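Local coordinates for protein 6-aminohexanoate-cyclic-dimer hydrolase (Arthrobacter sp., PDB 3A2Q) that hydrolyses one amide bond of the 6-aminohexanoate cyclic dimer, a nylon-6 by-product, to give the linear dimer, at residues H99-Y102 / F103-R106; L187-T190 / R191-S195; D204-A207 / G208-H211; D352-T355 / G356-A360. The protein carries 1 engineered substitution. All blocks are in the same frame, centred on the assembly; numbering follows the deposited sequence.

Contact 1 of 4, residues H99-Y102 / F103-R106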
loop_
_atom_site.group_PDB
_atom_site.type_symbol
_atom_site.label_atom_id
_atom_site.label_comp_id
_atom_site.label_asym_id
_atom_site.label_seq_id
_atom_site.Cartn_x
_atom_site.Cartn_y
_atom_site.Cartn_z
ATOM N N HIS A 99 -23.025 0.841 0.636
ATOM C CA HIS A 99 -22.718 1.308 -0.714
ATOM C C HIS A 99 -21.354 0.845 -1.218
ATOM O O HIS A 99 -20.584 0.233 -0.481
ATOM C CB HIS A 99 -22.743 2.833 -0.751
ATOM C CG HIS A 99 -21.628 3.468 0.020
ATOM N ND1 HIS A 99 -21.623 3.544 1.395
ATOM C CD2 HIS A 99 -20.454 4.006 -0.391
ATOM C CE1 HIS A 99 -20.495 4.100 1.800
ATOM N NE2 HIS A 99 -19.768 4.389 0.735
ATOM N N ASP A 100 -21.076 1.151 -2.483
ATOM C CA ASP A 100 -19.798 0.822 -3.111
ATOM C C ASP A 100 -18.957 2.096 -3.170
ATOM O O ASP A 100 -19.470 3.172 -3.482
ATOM C CB ASP A 100 -19.977 0.332 -4.556
ATOM C CG ASP A 100 -20.451 -1.105 -4.650
ATOM O OD1 ASP A 100 -20.081 -1.923 -3.783
ATOM O OD2 ASP A 100 -21.178 -1.419 -5.618
ATOM N N ALA A 101 -17.671 1.982 -2.867
ATOM C CA ALA A 101 -16.792 3.143 -2.954
ATOM C C ALA A 101 -16.553 3.333 -4.445
ATOM O O ALA A 101 -16.731 2.396 -5.221
ATOM C CB ALA A 101 -15.475 2.869 -2.244
ATOM N N TYR A 102 -16.162 4.535 -4.856
ATOM C CA TYR A 102 -15.902 4.780 -6.268
ATOM C C TYR A 102 -14.881 3.777 -6.807
ATOM O O TYR A 102 -15.023 3.278 -7.919
ATOM C CB TYR A 102 -15.384 6.205 -6.473
ATOM C CG TYR A 102 -16.413 7.291 -6.239
ATOM C CD1 TYR A 102 -16.074 8.457 -5.551
ATOM C CD2 TYR A 102 -17.717 7.170 -6.729
ATOM C CE1 TYR A 102 -17.002 9.476 -5.356
ATOM C CE2 TYR A 102 -18.656 8.190 -6.538
ATOM C CZ TYR A 102 -18.289 9.341 -5.852
ATOM O OH TYR A 102 -19.190 10.375 -5.678
ATOM N N PHE A 103 -13.851 3.489 -6.014
ATOM C CA PHE A 103 -12.813 2.543 -6.416
ATOM C C PHE A 103 -13.446 1.210 -6.805
ATOM O O PHE A 103 -13.137 0.650 -7.856
ATOM C CB PHE A 103 -11.823 2.302 -5.263
ATOM C CG PHE A 103 -10.636 1.444 -5.640
ATOM C CD1 PHE A 103 -9.453 2.025 -6.081
ATOM C CD2 PHE A 103 -10.709 0.056 -5.563
ATOM C CE1 PHE A 103 -8.355 1.238 -6.442
ATOM C CE2 PHE A 103 -9.621 -0.740 -5.921
ATOM C CZ PHE A 103 -8.442 -0.147 -6.362
ATOM N N VAL A 104 -14.327 0.706 -5.943
ATOM C CA VAL A 104 -14.999 -0.567 -6.185
ATOM C C VAL A 104 -15.851 -0.544 -7.452
ATOM O O VAL A 104 -15.846 -1.502 -8.218
ATOM C CB VAL A 104 -15.875 -0.969 -4.972
ATOM C CG1 VAL A 104 -16.705 -2.201 -5.304
ATOM C CG2 VAL A 104 -14.986 -1.257 -3.775
ATOM N N GLN A 105 -16.571 0.549 -7.680
ATOM C CA GLN A 105 -17.411 0.657 -8.872
ATOM C C GLN A 105 -16.561 0.655 -10.135
ATOM O O GLN A 105 -16.904 0.004 -11.122
ATOM C CB GLN A 105 -18.245 1.937 -8.829
ATOM C CG GLN A 105 -19.149 2.054 -7.617
ATOM C CD GLN A 105 -20.027 3.287 -7.677
ATOM O OE1 GLN A 105 -19.558 4.380 -7.994
ATOM N NE2 GLN A 105 -21.305 3.121 -7.364
ATOM N N ARG A 106 -15.453 1.394 -10.099
ATOM C CA ARG A 106 -14.541 1.486 -11.234
ATOM C C ARG A 106 -13.956 0.126 -11.610
ATOM O O ARG A 106 -13.832 -0.196 -12.791
ATOM C CB ARG A 106 -13.395 2.465 -10.924
ATOM C CG ARG A 106 -13.760 3.951 -11.009
ATOM C CD ARG A 106 -14.192 4.338 -12.422
ATOM N NE ARG A 106 -14.232 5.785 -12.616
ATOM C CZ ARG A 106 -13.156 6.556 -12.754
ATOM N NH1 ARG A 106 -11.942 6.020 -12.724
ATOM N NH2 ARG A 106 -13.293 7.866 -12.918
HETATM O O HOH W 1 -22.711 0.661 -6.708
#
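The N-terminal turn of helix 102-110 begins after Ala101, at the N-cap position, and the contact joins Asp100, Ala101 and the first helical residue, Tyr102, with Val104, Gln105 and Arg106 on that turn. Two backbone bonds start the helix: Gln105 N gives its hydrogen to Ala101 O at 3.1 Å, and Arg106 N to Tyr102 O at 2.9 Å. Ala101 holds the N-cap position without a capping side chain; its carbonyl takes the first helical bond, and its small buried CB lies 4.4 Å from Val104 CG2.

Asp100, one residue before the cap, meets Gln105 across the turn, their aliphatic parts touching at Asp100 CB and Gln105 CG, 3.6 Å apart. Gln105 CG stands anti to the carbonyl carbon (chi1 -58°), which lays it over Ala101 O as well and sends the extended chain back past Asp100. Water 1 joins the two polar ends, donating to Asp100 OD2 at 2.8 Å and accepting from Gln105 NE2 at 2.9 Å. Gln105 OE1 lies instead at the edge of the Tyr102 ring, in its plane, 3.6 Å from CD2; the two side chains run side by side, ring and amide planes tilted 47° apart. The Val104 side chain crosses that of Asp100 at about a right angle, CG1 3.7 Å from Asp100 OD1, while Val104 also packs on Tyr69 and Leu71 of strand 68-72.

Asp100 is held from outside too, by Gln79 N at OD1 and by a salt bridge from OD2 to Arg108. A carboxylate beside the N terminus of a helix and an arginine would probably stay ionised, and its charge should suit the helix dipole.

Contact 2 of 4, residues L187-T190 / R191-S195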
loop_
_atom_site.group_PDB
_atom_site.type_symbol
_atom_site.label_atom_id
_atom_site.label_comp_id
_atom_site.label_asym_id
_atom_site.label_seq_id
_atom_site.Cartn_x
_atom_site.Cartn_y
_atom_site.Cartn_z
ATOM N N LEU A 187 2.374 0.384 -5.496
ATOM C CA LEU A 187 2.450 1.793 -5.852
ATOM C C LEU A 187 1.558 2.718 -5.051
ATOM O O LEU A 187 0.363 2.458 -4.890
ATOM C CB LEU A 187 2.113 1.990 -7.334
ATOM C CG LEU A 187 1.870 3.448 -7.758
ATOM C CD1 LEU A 187 3.200 4.182 -7.860
ATOM C CD2 LEU A 187 1.140 3.484 -9.090
ATOM N N LYS A 188 2.156 3.792 -4.533
ATOM C CA LYS A 188 1.407 4.846 -3.856
ATOM C C LYS A 188 1.460 5.940 -4.929
ATOM O O LYS A 188 2.504 6.570 -5.138
ATOM C CB LYS A 188 2.115 5.382 -2.612
ATOM C CG LYS A 188 1.317 6.516 -1.948
ATOM C CD LYS A 188 2.170 7.387 -1.027
ATOM C CE LYS A 188 3.104 8.301 -1.803
ATOM N NZ LYS A 188 2.364 9.288 -2.648
ATOM N N PRO A 189 0.349 6.168 -5.639
ATOM C CA PRO A 189 0.373 7.203 -6.675
ATOM C C PRO A 189 0.454 8.611 -6.112
ATOM O O PRO A 189 0.541 8.818 -4.901
ATOM C CB PRO A 189 -0.933 6.968 -7.435
ATOM C CG PRO A 189 -1.836 6.389 -6.392
ATOM C CD PRO A 189 -0.942 5.463 -5.606
ATOM N N THR A 190 0.445 9.578 -7.016
ATOM C CA THR A 190 0.473 10.983 -6.644
ATOM C C THR A 190 -0.777 11.262 -5.820
ATOM O O THR A 190 -1.828 10.680 -6.075
ATOM C CB THR A 190 0.418 11.863 -7.902
ATOM O OG1 THR A 190 1.603 11.639 -8.677
ATOM C CG2 THR A 190 0.301 13.338 -7.528
ATOM N N ARG A 191 -0.664 12.149 -4.842
ATOM C CA ARG A 191 -1.813 12.507 -4.018
ATOM C C ARG A 191 -2.929 12.998 -4.944
ATOM O O ARG A 191 -2.681 13.794 -5.847
ATOM C CB ARG A 191 -1.417 13.619 -3.036
ATOM C CG ARG A 191 -2.581 14.255 -2.275
ATOM C CD ARG A 191 -2.068 15.369 -1.371
ATOM N NE ARG A 191 -1.256 14.842 -0.278
ATOM C CZ ARG A 191 -0.163 15.424 0.203
ATOM N NH1 ARG A 191 0.277 16.568 -0.311
ATOM N NH2 ARG A 191 0.488 14.864 1.214
ATOM N N GLY A 192 -4.148 12.516 -4.724
ATOM C CA GLY A 192 -5.268 12.938 -5.542
ATOM C C GLY A 192 -5.435 12.189 -6.850
ATOM O O GLY A 192 -6.248 12.588 -7.690
ATOM N N ARG A 193 -4.671 11.115 -7.043
ATOM C CA ARG A 193 -4.778 10.331 -8.271
ATOM C C ARG A 193 -5.984 9.400 -8.203
ATOM O O ARG A 193 -6.784 9.334 -9.138
ATOM C CB ARG A 193 -3.512 9.491 -8.490
ATOM C CG ARG A 193 -3.528 8.639 -9.763
ATOM C CD ARG A 193 -3.452 9.499 -11.025
ATOM N NE ARG A 193 -2.176 10.207 -11.128
ATOM C CZ ARG A 193 -1.972 11.269 -11.902
ATOM N NH1 ARG A 193 -2.961 11.752 -12.645
ATOM N NH2 ARG A 193 -0.783 11.859 -11.924
ATOM N N ILE A 194 -6.107 8.682 -7.089
ATOM C CA ILE A 194 -7.196 7.721 -6.902
ATOM C C ILE A 194 -8.181 8.173 -5.838
ATOM O O ILE A 194 -7.795 8.444 -4.706
ATOM C CB ILE A 194 -6.653 6.337 -6.481
ATOM C CG1 ILE A 194 -5.626 5.846 -7.505
ATOM C CG2 ILE A 194 -7.811 5.345 -6.338
ATOM C CD1 ILE A 194 -5.052 4.462 -7.203
ATOM N N SER A 195 -9.459 8.242 -6.196
ATOM C CA SER A 195 -10.472 8.674 -5.245
ATOM C C SER A 195 -10.797 7.639 -4.175
ATOM O O SER A 195 -10.989 6.464 -4.481
ATOM C CB SER A 195 -11.768 9.030 -5.966
ATOM O OG SER A 195 -12.763 9.368 -5.022
HETATM O O HOH W 2 -4.030 8.574 -4.942
#
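Thr190 and Arg193 close a type II beta turn just beyond strand 185-188, Arg193 N donating to Thr190 O at 3.0 Å with a bent N-H...O angle of 139°. Gly192 fills the third position at positive phi (84°), where a CB would press on the preceding carbonyl. Water 2 bridges the turn, donating to Thr190 O over a long 3.3 Å and accepting from Ile194 N at 3.0 Å.

Apolar packing comes from Pro189, whose ring meets the returning chain through CB and CG. Its CB touches Arg193 CB at 3.8 Å, and its CG meets Ile194 CD1, also at 3.8 Å, the two side chains crossing at about a right angle.

Among the polar groups, Lys188 NZ curls back to donate to Pro189 O at 2.9 Å. Thr190 OG1 and Arg193 NH2 stay 4.0 Å apart, yet both residues grip Glu460: OG1 bonds to OE1, and Arg193 NE makes a salt bridge to OE2. Arg193 NH1 also reaches Pro241 O.

The turn thus sits beside the start of helix 460-473, where Glu460 lies. Ile194 touches Glu212 and Leu214 of strand 211-216 and Val229 of helix 219-229, and Lys188 bonds to Gln433 O.

Contact 3 of 4, residues D204-A207 / G208-H211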
loop_
_atom_site.group_PDB
_atom_site.type_symbol
_atom_site.label_atom_id
_atom_site.label_comp_id
_atom_site.label_asym_id
_atom_site.label_seq_id
_atom_site.Cartn_x
_atom_site.Cartn_y
_atom_site.Cartn_z
ATOM N N ASP A 204 -10.098 13.946 6.439
ATOM C CA ASP A 204 -9.634 14.354 5.127
ATOM C C ASP A 204 -8.443 13.481 4.727
ATOM O O ASP A 204 -7.418 13.972 4.250
ATOM C CB ASP A 204 -9.256 15.836 5.149
ATOM C CG ASP A 204 -9.380 16.486 3.783
ATOM O OD1 ASP A 204 -9.986 15.864 2.886
ATOM O OD2 ASP A 204 -8.880 17.613 3.610
ATOM N N ASN A 205 -8.596 12.174 4.929
ATOM C CA ASN A 205 -7.555 11.201 4.602
ATOM C C ASN A 205 -6.209 11.590 5.198
ATOM O O ASN A 205 -5.191 11.653 4.500
ATOM C CB ASN A 205 -7.436 11.035 3.086
ATOM C CG ASN A 205 -8.705 10.483 2.467
ATOM O OD1 ASN A 205 -9.512 11.222 1.904
ATOM N ND2 ASN A 205 -8.895 9.179 2.585
ATOM N N VAL A 206 -6.229 11.837 6.503
ATOM C CA VAL A 206 -5.054 12.227 7.265
ATOM C C VAL A 206 -4.411 13.456 6.631
ATOM O O VAL A 206 -3.209 13.485 6.358
ATOM C CB VAL A 206 -4.021 11.073 7.357
ATOM C CG1 VAL A 206 -3.021 11.367 8.472
ATOM C CG2 VAL A 206 -4.727 9.744 7.622
ATOM N N ALA A 207 -5.239 14.470 6.401
ATOM C CA ALA A 207 -4.795 15.732 5.811
ATOM C C ALA A 207 -4.088 15.528 4.476
ATOM O O ALA A 207 -3.184 16.290 4.118
ATOM C CB ALA A 207 -3.880 16.467 6.782
ATOM N N GLY A 208 -4.506 14.502 3.743
ATOM C CA GLY A 208 -3.912 14.224 2.447
ATOM C C GLY A 208 -2.766 13.229 2.437
ATOM O O GLY A 208 -2.302 12.838 1.363
ATOM N N ALA A 209 -2.305 12.808 3.614
ATOM C CA ALA A 209 -1.204 11.852 3.689
ATOM C C ALA A 209 -1.620 10.441 3.289
ATOM O O ALA A 209 -0.801 9.674 2.775
ATOM C CB ALA A 209 -0.608 11.837 5.096
ATOM N N ALA A 210 -2.888 10.093 3.517
ATOM C CA ALA A 210 -3.389 8.760 3.167
ATOM C C ALA A 210 -3.810 8.688 1.696
ATOM O O ALA A 210 -4.698 9.420 1.261
ATOM C CB ALA A 210 -4.561 8.387 4.067
ATOM N N HIS A 211 -3.154 7.809 0.941
ATOM C CA HIS A 211 -3.425 7.624 -0.487
ATOM C C HIS A 211 -3.923 6.206 -0.744
ATOM O O HIS A 211 -3.452 5.265 -0.104
ATOM C CB HIS A 211 -2.142 7.730 -1.331
ATOM C CG HIS A 211 -1.384 9.014 -1.208
ATOM N ND1 HIS A 211 -0.921 9.506 -0.004
ATOM C CD2 HIS A 211 -0.868 9.825 -2.164
ATOM C CE1 HIS A 211 -0.146 10.552 -0.225
ATOM N NE2 HIS A 211 -0.095 10.766 -1.529
#
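Val206 sets CG1 anti to its backbone N (chi1 -164°), and this swings CG2 round beside that nitrogen, where it meets Ala210 CB at 3.8 Å. Equally telling are the main-chain torsions: phi and psi are both positive from Asp204 through Ala207, so these residues form a left-handed helical turn, and Gly208 leaves it with phi still positive at 94°. A CB on Gly208 would clash with Ala207 O, which explains the glycine.

Carbonyls of the helical turn bind the chain that follows. Gly208 N donates to Asp204 O at 3.0 Å and weakly to Asn205 O. That second carbonyl also accepts from Ala210 N at 3.0 Å, so two N-H groups converge on one oxygen. Ala209 N bonds to Val206 O, again at 3.0 Å, from well above the carbonyl plane. The return is close: Ala209 CB lies 3.3 Å from Val206 O, and Ala210 CB 3.4 Å from Asn205 O. Past the turn, His211 ND1 reaches back to Ala209 O at 2.8 Å, the oxygen lying in the imidazole plane; Asn429 ND2 binds that oxygen too.

Val206 also packs on Tyr312, Ile315 and Cys316 of helix 308-331 and touches a bound 6-aminohexanoic acid. This is a short left-handed helical turn ended by bonds in the Schellman pattern, of opposite hand to the usual one, the chain changing hand at Ala209; it presents a valine to the wall of the ligand pocket.

Contact 4 of 4, residues D352-T355 / G356-A360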
loop_
_atom_site.group_PDB
_atom_site.type_symbol
_atom_site.label_atom_id
_atom_site.label_comp_id
_atom_site.label_asym_id
_atom_site.label_seq_id
_atom_site.Cartn_x
_atom_site.Cartn_y
_atom_site.Cartn_z
ATOM N N ASP A 352 -7.948 14.540 22.686
ATOM C CA ASP A 352 -8.637 15.499 23.539
ATOM C C ASP A 352 -7.764 16.659 23.993
ATOM O O ASP A 352 -8.276 17.682 24.442
ATOM C CB ASP A 352 -9.233 14.796 24.762
ATOM C CG ASP A 352 -10.389 13.883 24.401
ATOM O OD1 ASP A 352 -11.248 14.309 23.601
ATOM O OD2 ASP A 352 -10.448 12.748 24.919
ATOM N N GLN A 353 -6.450 16.518 23.874
ATOM C CA GLN A 353 -5.555 17.590 24.297
ATOM C C GLN A 353 -5.016 18.420 23.131
ATOM O O GLN A 353 -4.217 19.337 23.322
ATOM C CB GLN A 353 -4.415 17.001 25.136
ATOM C CG GLN A 353 -4.922 16.370 26.431
ATOM C CD GLN A 353 -3.876 15.548 27.150
ATOM O OE1 GLN A 353 -3.365 14.562 26.612
ATOM N NE2 GLN A 353 -3.552 15.941 28.378
ATOM N N VAL A 354 -5.475 18.106 21.925
ATOM C CA VAL A 354 -5.054 18.837 20.735
ATOM C C VAL A 354 -6.035 19.971 20.457
ATOM O O VAL A 354 -7.237 19.738 20.356
ATOM C CB VAL A 354 -5.014 17.912 19.499
ATOM C CG1 VAL A 354 -4.663 18.718 18.257
ATOM C CG2 VAL A 354 -4.003 16.799 19.717
ATOM N N THR A 355 -5.530 21.194 20.331
ATOM C CA THR A 355 -6.398 22.342 20.063
ATOM C C THR A 355 -6.558 22.587 18.567
ATOM O O THR A 355 -5.804 22.052 17.758
ATOM C CB THR A 355 -5.851 23.640 20.681
ATOM O OG1 THR A 355 -4.641 24.014 20.012
ATOM C CG2 THR A 355 -5.574 23.457 22.168
ATOM N N GLY A 356 -7.550 23.397 18.208
ATOM C CA GLY A 356 -7.772 23.712 16.809
ATOM C C GLY A 356 -6.544 24.363 16.197
ATOM O O GLY A 356 -6.128 24.006 15.093
ATOM N N ARG A 357 -5.957 25.320 16.911
ATOM C CA ARG A 357 -4.767 26.003 16.418
ATOM C C ARG A 357 -3.610 25.022 16.237
ATOM O O ARG A 357 -2.897 25.079 15.238
ATOM C CB ARG A 357 -4.355 27.128 17.376
ATOM C CG ARG A 357 -5.427 28.201 17.524
ATOM C CD ARG A 357 -5.003 29.332 18.443
ATOM N NE ARG A 357 -3.789 29.990 17.973
ATOM C CZ ARG A 357 -3.530 31.281 18.141
ATOM N NH1 ARG A 357 -4.405 32.057 18.768
ATOM N NH2 ARG A 357 -2.392 31.795 17.689
ATOM N N ALA A 358 -3.441 24.116 17.197
ATOM C CA ALA A 358 -2.368 23.123 17.138
ATOM C C ALA A 358 -2.517 22.214 15.920
ATOM O O ALA A 358 -1.540 21.949 15.217
ATOM C CB ALA A 358 -2.357 22.291 18.418
ATOM N N PHE A 359 -3.737 21.736 15.680
ATOM C CA PHE A 359 -4.015 20.861 14.540
ATOM C C PHE A 359 -3.680 21.591 13.242
ATOM O O PHE A 359 -3.023 21.040 12.357
ATOM C CB PHE A 359 -5.490 20.455 14.519
ATOM C CG PHE A 359 -5.831 19.461 13.442
ATOM C CD1 PHE A 359 -5.660 18.098 13.654
ATOM C CD2 PHE A 359 -6.312 19.891 12.210
ATOM C CE1 PHE A 359 -5.965 17.175 12.658
ATOM C CE2 PHE A 359 -6.620 18.974 11.201
ATOM C CZ PHE A 359 -6.447 17.618 11.425
ATOM N N ALA A 360 -4.138 22.835 13.134
ATOM C CA ALA A 360 -3.874 23.637 11.944
ATOM C C ALA A 360 -2.376 23.829 11.736
ATOM O O ALA A 360 -1.889 23.776 10.609
ATOM C CB ALA A 360 -4.560 24.990 12.058
#
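Thr355 caps the first turn of helix 356-378, and its hydroxyl is the centre of the contact. OG1 sits between the backbone N and the carbonyl carbon (chi1 67°), a rotation that turns it toward the helix, where it accepts from Ala358 N at 3.1 Å with an N-H...O angle of 157°. Ala358 CB, facing the cap, closes on the same oxygen at 3.3 Å. Threonine suits the place because its beta-hydroxyl is just long enough to satisfy an amide that has no earlier turn to supply a carbonyl. The main chain of Thr355 serves the next amide as well: Phe359 N donates to Thr355 O at 2.9 Å, a normal helical bond.

Val354 supplies the apolar half. Its CG1, anti to the backbone N, points at the same turn and rests 4.2 Å from Phe359 CB and 4.3 Å from Ala358 CB, while the Phe359 ring leads away from the cap. Both Val354 and Phe359 reach helix 308-331, touching Val318 in common, so the apolar pair faces that helix, while Thr355 is exposed.

Ala358 has no polar group to bond back to Thr355 N, so there is no capping box. A threonine N-cap together with a valine-phenylalanine hydrophobic staple, between the residue before the cap and the fourth of the helix, is a classic way to start an alpha-helix.

In the fold
From the N terminus, contact 1 starts helix 102-110, contact 2 turns the chain after strand 185-188, contact 3 leads from helix 202-207 into strand 211-216, and contact 4 starts helix 356-378. Each closes only a turn within one continuous stretch; they follow in series, and none nests in or crosses another. Contacts 1 and 2 touch, Phe103 CD1 lying 3.7 Å from Ile194 CG2. Contact 2 meets contact 3 through a probable hydrogen bond from Arg191 NE to Gly208 O, 2.8 Å, near neighbouring strands of the central sheet. Contact 4 touches none of the others, but its Phe359 and Val206 of contact 3 both pack on Ile315 of helix 308-331.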